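Local coordinates for hypothetical protein (Leishmania major, PDB 3LJN) that is of unknown function but, as an ankyrin-repeat protein, probably serves as a scaffold for binding other proteins, at residues G280-W290 with K302-L313. Residues are numbered along the deposited sequence; the frame is centred on the assembly and turned at random.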
ATOM      1  N   GLY A 280      21.396 -21.260  24.867  1.00 48.04           N
ATOM      2  CA  GLY A 280      22.683 -20.605  25.083  1.00 49.39           C
ATOM      3  C   GLY A 280      23.867 -21.286  24.396  1.00 49.68           C
ATOM      4  O   GLY A 280      24.982 -20.748  24.377  1.00 50.89           O
ATOM      5  N   THR A 281      23.649 -22.458  23.810  1.00 48.97           N
ATOM      6  CA  THR A 281      24.779 -23.235  23.325  1.00 50.05           C
ATOM      7  C   THR A 281      24.459 -24.267  22.237  1.00 48.90           C
ATOM      8  O   THR A 281      25.210 -24.394  21.276  1.00 48.96           O
ATOM      9  CB  THR A 281      25.487 -23.927  24.502  1.00 53.05           C
ATOM     10  OG1 THR A 281      26.481 -24.828  23.999  1.00 54.45           O
ATOM     11  CG2 THR A 281      24.487 -24.683  25.385  1.00 53.65           C
ATOM     12  N   THR A 282      23.369 -25.013  22.395  1.00 48.30           N
ATOM     13  CA  THR A 282      22.956 -25.976  21.376  1.00 47.45           C
ATOM     14  C   THR A 282      21.619 -25.567  20.793  1.00 45.09           C
ATOM     15  O   THR A 282      20.753 -25.078  21.506  1.00 44.72           O
ATOM     16  CB  THR A 282      22.817 -27.418  21.946  1.00 49.42           C
ATOM     17  OG1 THR A 282      23.953 -27.744  22.756  1.00 52.16           O
ATOM     18  CG2 THR A 282      22.686 -28.434  20.803  1.00 49.22           C
ATOM     19  N   VAL A 283      21.452 -25.783  19.494  1.00 43.88           N
ATOM     20  CA  VAL A 283      20.157 -25.588  18.850  1.00 42.07           C
ATOM     21  C   VAL A 283      19.261 -26.806  19.121  1.00 42.69           C
ATOM     22  O   VAL A 283      19.698 -27.943  18.985  1.00 44.08           O
ATOM     23  CB  VAL A 283      20.307 -25.361  17.337  1.00 41.01           C
ATOM     24  CG1 VAL A 283      18.948 -25.136  16.691  1.00 39.49           C
ATOM     25  CG2 VAL A 283      21.194 -24.172  17.086  1.00 40.90           C
ATOM     26  N   LEU A 284      18.014 -26.553  19.516  1.00 42.07           N
ATOM     27  CA  LEU A 284      17.066 -27.611  19.874  1.00 43.04           C
ATOM     28  C   LEU A 284      15.892 -27.604  18.888  1.00 41.73           C
ATOM     29  O   LEU A 284      15.009 -26.761  18.982  1.00 40.86           O
ATOM     30  CB  LEU A 284      16.591 -27.396  21.310  1.00 44.26           C
ATOM     31  CG  LEU A 284      17.736 -27.505  22.325  1.00 46.08           C
ATOM     32  CD1 LEU A 284      17.468 -26.689  23.576  1.00 46.94           C
ATOM     33  CD2 LEU A 284      18.019 -28.965  22.679  1.00 48.43           C
ATOM     34  N   PRO A 285      15.887 -28.538  17.927  1.00 41.96           N
ATOM     35  CA  PRO A 285      14.864 -28.503  16.874  1.00 40.98           C
ATOM     36  C   PRO A 285      13.415 -28.658  17.364  1.00 41.43           C
ATOM     37  O   PRO A 285      12.493 -28.215  16.679  1.00 40.58           O
ATOM     38  CB  PRO A 285      15.243 -29.680  15.968  1.00 41.98           C
ATOM     39  CG  PRO A 285      16.615 -30.116  16.390  1.00 43.24           C
ATOM     40  CD  PRO A 285      16.765 -29.717  17.810  1.00 43.66           C
ATOM     41  N   ASP A 286      13.218 -29.280  18.528  1.00 43.14           N
ATOM     42  CA  ASP A 286      11.885 -29.394  19.142  1.00 44.13           C
ATOM     43  C   ASP A 286      11.328 -28.035  19.537  1.00 43.19           C
ATOM     44  O   ASP A 286      10.131 -27.859  19.603  1.00 43.66           O
ATOM     45  CB  ASP A 286      11.921 -30.256  20.408  1.00 46.67           C
ATOM     46  CG  ASP A 286      12.714 -31.541  20.235  1.00 48.21           C
ATOM     47  OD1 ASP A 286      12.603 -32.190  19.155  1.00 48.09           O
ATOM     48  OD2 ASP A 286      13.454 -31.888  21.192  1.00 49.88           O
ATOM     49  N   ARG A 287      12.197 -27.078  19.829  1.00 42.27           N
ATOM     50  CA  ARG A 287      11.750 -25.722  20.120  1.00 41.67           C
ATOM     51  C   ARG A 287      11.278 -24.960  18.878  1.00 40.10           C
ATOM     52  O   ARG A 287      10.886 -23.799  18.995  1.00 39.86           O
ATOM     53  CB  ARG A 287      12.861 -24.903  20.762  1.00 41.53           C
ATOM     54  CG  ARG A 287      13.292 -25.341  22.122  1.00 43.46           C
ATOM     55  CD  ARG A 287      13.981 -24.173  22.783  1.00 43.58           C
ATOM     56  NE  ARG A 287      14.820 -24.532  23.915  1.00 45.42           N
ATOM     57  CZ  ARG A 287      15.342 -23.654  24.760  1.00 46.34           C
ATOM     58  NH1 ARG A 287      15.104 -22.358  24.601  1.00 45.60           N
ATOM     59  NH2 ARG A 287      16.092 -24.070  25.776  1.00 48.38           N
ATOM     60  N   VAL A 288      11.327 -25.581  17.699  1.00 39.42           N
ATOM     61  CA  VAL A 288      10.949 -24.879  16.476  1.00 38.32           C
ATOM     62  C   VAL A 288       9.520 -25.222  16.026  1.00 38.99           C
ATOM     63  O   VAL A 288       9.163 -26.406  15.885  1.00 39.88           O
ATOM     64  CB  VAL A 288      11.948 -25.143  15.336  1.00 37.52           C
ATOM     65  CG1 VAL A 288      11.596 -24.279  14.116  1.00 36.79           C
ATOM     66  CG2 VAL A 288      13.393 -24.875  15.823  1.00 37.33           C
ATOM     67  N   VAL A 289       8.722 -24.166  15.818  1.00 38.93           N
ATOM     68  CA  VAL A 289       7.341 -24.270  15.357  1.00 39.87           C
ATOM     69  C   VAL A 289       7.317 -23.921  13.871  1.00 39.18           C
ATOM     70  O   VAL A 289       6.954 -22.813  13.485  1.00 39.19           O
ATOM     71  CB  VAL A 289       6.404 -23.307  16.147  1.00 40.99           C
ATOM     72  CG1 VAL A 289       4.946 -23.447  15.687  1.00 42.44           C
ATOM     73  CG2 VAL A 289       6.530 -23.547  17.634  1.00 42.01           C
ATOM     74  N   TRP A 290       7.689 -24.887  13.041  1.00 39.01           N
ATOM     75  CA  TRP A 290       7.731 -24.690  11.589  1.00 38.79           C
ATOM     76  C   TRP A 290       6.424 -24.157  11.039  1.00 39.79           C
ATOM     77  O   TRP A 290       5.373 -24.547  11.506  1.00 40.97           O
ATOM     78  CB  TRP A 290       8.003 -26.009  10.889  1.00 39.29           C
ATOM     79  CG  TRP A 290       9.184 -26.713  11.364  1.00 38.95           C
ATOM     80  CD1 TRP A 290       9.203 -27.839  12.117  1.00 39.84           C
ATOM     81  CD2 TRP A 290      10.541 -26.360  11.119  1.00 38.11           C
ATOM     82  NE1 TRP A 290      10.500 -28.221  12.361  1.00 39.62           N
ATOM     83  CE2 TRP A 290      11.344 -27.327  11.756  1.00 38.54           C
ATOM     84  CE3 TRP A 290      11.161 -25.322  10.420  1.00 37.43           C
ATOM     85  CZ2 TRP A 290      12.740 -27.284  11.722  1.00 38.29           C
ATOM     86  CZ3 TRP A 290      12.557 -25.275  10.388  1.00 37.15           C
ATOM     87  CH2 TRP A 290      13.326 -26.251  11.031  1.00 37.57           C
ATOM     88  N   LYS A 302      15.025 -28.236   6.513  1.00 42.04           N
ATOM     89  CA  LYS A 302      14.804 -28.218   7.949  1.00 40.84           C
ATOM     90  C   LYS A 302      16.129 -28.482   8.623  1.00 41.21           C
ATOM     91  O   LYS A 302      16.515 -27.767   9.542  1.00 40.18           O
ATOM     92  CB  LYS A 302      13.748 -29.242   8.384  1.00 41.41           C
ATOM     93  CG  LYS A 302      12.313 -28.766   8.172  1.00 40.91           C
ATOM     94  CD  LYS A 302      11.306 -29.914   8.084  1.00 42.34           C
ATOM     95  CE  LYS A 302      10.755 -30.300   9.446  1.00 42.31           C
ATOM     96  NZ  LYS A 302       9.313 -30.693   9.359  1.00 43.34           N
ATOM     97  N   GLN A 303      16.832 -29.505   8.149  1.00 43.06           N
ATOM     98  CA  GLN A 303      18.169 -29.813   8.647  1.00 44.06           C
ATOM     99  C   GLN A 303      19.072 -28.589   8.487  1.00 43.43           C
ATOM    100  O   GLN A 303      19.572 -28.038   9.473  1.00 42.69           O
ATOM    101  CB  GLN A 303      18.751 -31.021   7.908  1.00 46.72           C
ATOM    102  CG  GLN A 303      18.447 -32.380   8.572  1.00 48.18           C
ATOM    103  CD  GLN A 303      19.489 -32.768   9.662  1.00 49.23           C
ATOM    104  OE1 GLN A 303      19.885 -33.953   9.781  1.00 51.81           O
ATOM    105  NE2 GLN A 303      19.951 -31.758  10.442  1.00 47.64           N
ATOM    106  N   GLU A 304      19.212 -28.144   7.241  1.00 44.02           N
ATOM    107  CA  GLU A 304      20.129 -27.074   6.845  1.00 44.25           C
ATOM    108  C   GLU A 304      20.031 -25.794   7.674  1.00 42.40           C
ATOM    109  O   GLU A 304      21.014 -25.402   8.284  1.00 42.68           O
ATOM    110  CB  GLU A 304      19.924 -26.741   5.362  1.00 45.30           C
ATOM    111  CG  GLU A 304      21.102 -26.003   4.715  1.00 46.85           C
ATOM    112  CD  GLU A 304      20.970 -25.855   3.175  1.00 48.72           C
ATOM    113  OE1 GLU A 304      19.869 -26.150   2.628  1.00 48.50           O
ATOM    114  OE2 GLU A 304      21.973 -25.432   2.517  1.00 50.76           O
ATOM    115  N   VAL A 305      18.866 -25.147   7.706  1.00 40.90           N
ATOM    116  CA  VAL A 305      18.713 -23.875   8.449  1.00 39.59           C
ATOM    117  C   VAL A 305      19.168 -23.946   9.919  1.00 39.08           C
ATOM    118  O   VAL A 305      19.656 -22.956  10.472  1.00 38.87           O
ATOM    119  CB  VAL A 305      17.267 -23.341   8.434  1.00 38.45           C
ATOM    120  CG1 VAL A 305      16.834 -22.973   7.034  1.00 39.22           C
ATOM    121  CG2 VAL A 305      16.336 -24.342   9.005  1.00 37.98           C
ATOM    122  N   LEU A 306      19.012 -25.112  10.545  1.00 39.27           N
ATOM    123  CA  LEU A 306      19.371 -25.304  11.941  1.00 39.25           C
ATOM    124  C   LEU A 306      20.830 -25.617  12.089  1.00 40.78           C
ATOM    125  O   LEU A 306      21.424 -25.369  13.133  1.00 41.07           O
ATOM    126  CB  LEU A 306      18.586 -26.463  12.526  1.00 39.43           C
ATOM    127  CG  LEU A 306      17.071 -26.344  12.629  1.00 38.40           C
ATOM    128  CD1 LEU A 306      16.528 -27.723  13.003  1.00 39.37           C
ATOM    129  CD2 LEU A 306      16.701 -25.298  13.652  1.00 37.51           C
ATOM    130  N   GLN A 307      21.403 -26.213  11.059  1.00 42.15           N
ATOM    131  CA  GLN A 307      22.844 -26.393  11.023  1.00 44.08           C
ATOM    132  C   GLN A 307      23.545 -25.003  10.867  1.00 44.04           C
ATOM    133  O   GLN A 307      24.539 -24.721  11.529  1.00 45.04           O
ATOM    134  CB  GLN A 307      23.211 -27.392   9.916  1.00 46.05           C
ATOM    135  CG  GLN A 307      24.570 -28.036  10.117  1.00 48.68           C
ATOM    136  CD  GLN A 307      24.770 -29.374   9.366  1.00 51.10           C
ATOM    137  OE1 GLN A 307      23.814 -30.132   9.132  1.00 50.77           O
ATOM    138  NE2 GLN A 307      26.038 -29.674   9.019  1.00 53.98           N
ATOM    139  N   LEU A 308      22.986 -24.133  10.017  1.00 43.20           N
ATOM    140  CA  LEU A 308      23.482 -22.765   9.838  1.00 43.42           C
ATOM    141  C   LEU A 308      23.379 -21.948  11.102  1.00 42.41           C
ATOM    142  O   LEU A 308      24.295 -21.203  11.447  1.00 43.43           O
ATOM    143  CB  LEU A 308      22.685 -22.021   8.765  1.00 42.92           C
ATOM    144  CG  LEU A 308      22.879 -22.436   7.311  1.00 44.52           C
ATOM    145  CD1 LEU A 308      22.179 -21.421   6.422  1.00 44.40           C
ATOM    146  CD2 LEU A 308      24.351 -22.579   6.949  1.00 47.06           C
ATOM    147  N   LEU A 309      22.236 -22.059  11.768  1.00 40.75           N
ATOM    148  CA  LEU A 309      22.036 -21.395  13.045  1.00 40.13           C
ATOM    149  C   LEU A 309      23.017 -21.890  14.105  1.00 41.27           C
ATOM    150  O   LEU A 309      23.408 -21.124  14.977  1.00 41.69           O
ATOM    151  CB  LEU A 309      20.602 -21.584  13.527  1.00 38.67           C
ATOM    152  CG  LEU A 309      20.234 -20.890  14.846  1.00 38.39           C
ATOM    153  CD1 LEU A 309      20.448 -19.378  14.823  1.00 38.70           C
ATOM    154  CD2 LEU A 309      18.793 -21.209  15.183  1.00 37.44           C
ATOM    155  N   GLN A 310      23.418 -23.156  14.025  1.00 42.17           N
ATOM    156  CA  GLN A 310      24.420 -23.695  14.946  1.00 43.83           C
ATOM    157  C   GLN A 310      25.792 -23.089  14.674  1.00 45.60           C
ATOM    158  O   GLN A 310      26.460 -22.632  15.601  1.00 46.60           O
ATOM    159  CB  GLN A 310      24.498 -25.220  14.837  1.00 44.89           C
ATOM    160  CG  GLN A 310      25.278 -25.886  15.941  1.00 46.81           C
ATOM    161  CD  GLN A 310      24.657 -25.642  17.294  1.00 46.16           C
ATOM    162  OE1 GLN A 310      23.777 -26.381  17.738  1.00 45.83           O
ATOM    163  NE2 GLN A 310      25.110 -24.596  17.963  1.00 46.36           N
ATOM    164  N   GLU A 311      26.203 -23.095  13.403  1.00 46.35           N
ATOM    165  CA  GLU A 311      27.434 -22.424  12.950  1.00 48.37           C
ATOM    166  C   GLU A 311      27.523 -20.984  13.459  1.00 48.09           C
ATOM    167  O   GLU A 311      28.524 -20.608  14.059  1.00 49.86           O
ATOM    168  CB  GLU A 311      27.551 -22.439  11.413  1.00 49.15           C
ATOM    169  CG  GLU A 311      27.873 -23.830  10.819  1.00 50.69           C
ATOM    170  CD  GLU A 311      27.897 -23.886   9.269  1.00 51.79           C
ATOM    171  OE1 GLU A 311      27.253 -23.032   8.602  1.00 50.67           O
ATOM    172  OE2 GLU A 311      28.552 -24.810   8.718  1.00 54.17           O
ATOM    173  N   LYS A 312      26.482 -20.186  13.243  1.00 46.25           N
ATOM    174  CA  LYS A 312      26.528 -18.789  13.663  1.00 46.42           C
ATOM    175  C   LYS A 312      26.517 -18.624  15.168  1.00 46.35           C
ATOM    176  O   LYS A 312      27.139 -17.712  15.689  1.00 47.70           O
ATOM    177  CB  LYS A 312      25.373 -17.982  13.073  1.00 44.94           C
ATOM    178  CG  LYS A 312      25.602 -16.463  13.094  1.00 46.02           C
ATOM    179  CD  LYS A 312      26.719 -16.040  12.117  1.00 48.40           C
ATOM    180  CE  LYS A 312      27.340 -14.692  12.518  1.00 50.32           C
ATOM    181  NZ  LYS A 312      28.626 -14.397  11.802  1.00 53.27           N
ATOM    182  N   LEU A 313      25.798 -19.486  15.869  1.00 45.15           N
ATOM    183  CA  LEU A 313      25.802 -19.442  17.322  1.00 45.56           C
ATOM    184  C   LEU A 313      27.196 -19.742  17.890  1.00 48.01           C
ATOM    185  O   LEU A 313      27.651 -19.098  18.837  1.00 49.31           O
ATOM    186  CB  LEU A 313      24.799 -20.437  17.885  1.00 44.34           C
ATOM    187  CG  LEU A 313      24.639 -20.317  19.398  1.00 45.04           C
ATOM    188  CD1 LEU A 313      23.918 -19.011  19.741  1.00 44.48           C
ATOM    189  CD2 LEU A 313      23.922 -21.540  19.964  1.00 44.73           C
TER
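Gln310 extends from its helix with CG trans to the backbone N (chi1 -168°) and then bends at chi2 (62°), which turns its amide back onto the chain at Thr281 to Val283. There the amide is gripped twice: Val283 N donates a nearly straight hydrogen bond to Gln310 OE1 (3.0 Å), tilted somewhat from the carbonyl plane, while Gln310 NE2 gives a weak one to Thr281 O (3.3 Å). Together the bonds would limit rotation of the amide, mainly the one to Val283 N. Beside these bonds Val283 is buried, its CG2 against Leu309 CG.

Leu306 divides its branches: CD2 meets both valines, 3.8 Å from Val283 CG1 and 4.0 Å from Val288 CG2, and CD1 fits against Pro285 CB (3.8 Å) and the edge of the Trp290 indole. Lys302, bent at chi3 and chi4, runs across one face of that indole. Its CG makes a CH-pi contact with the six-membered ring (3.8 Å to the centroid), and NZ a cation-pi contact with the five-membered ring (4.2 Å to the centroid). The same NZ is hydrogen-bonded to the carbonyls of Pro295 and Ala297. Val288 CG1 covers the opposite face, sandwiching the ring.

Helix 300-317 also touches helix 257-266 through Val305 and Leu308. With loop 280-290, turned through a short 3-10 segment, laid along it, the helix forms part of the C-terminal end of an elongated ankyrin-repeat solenoid.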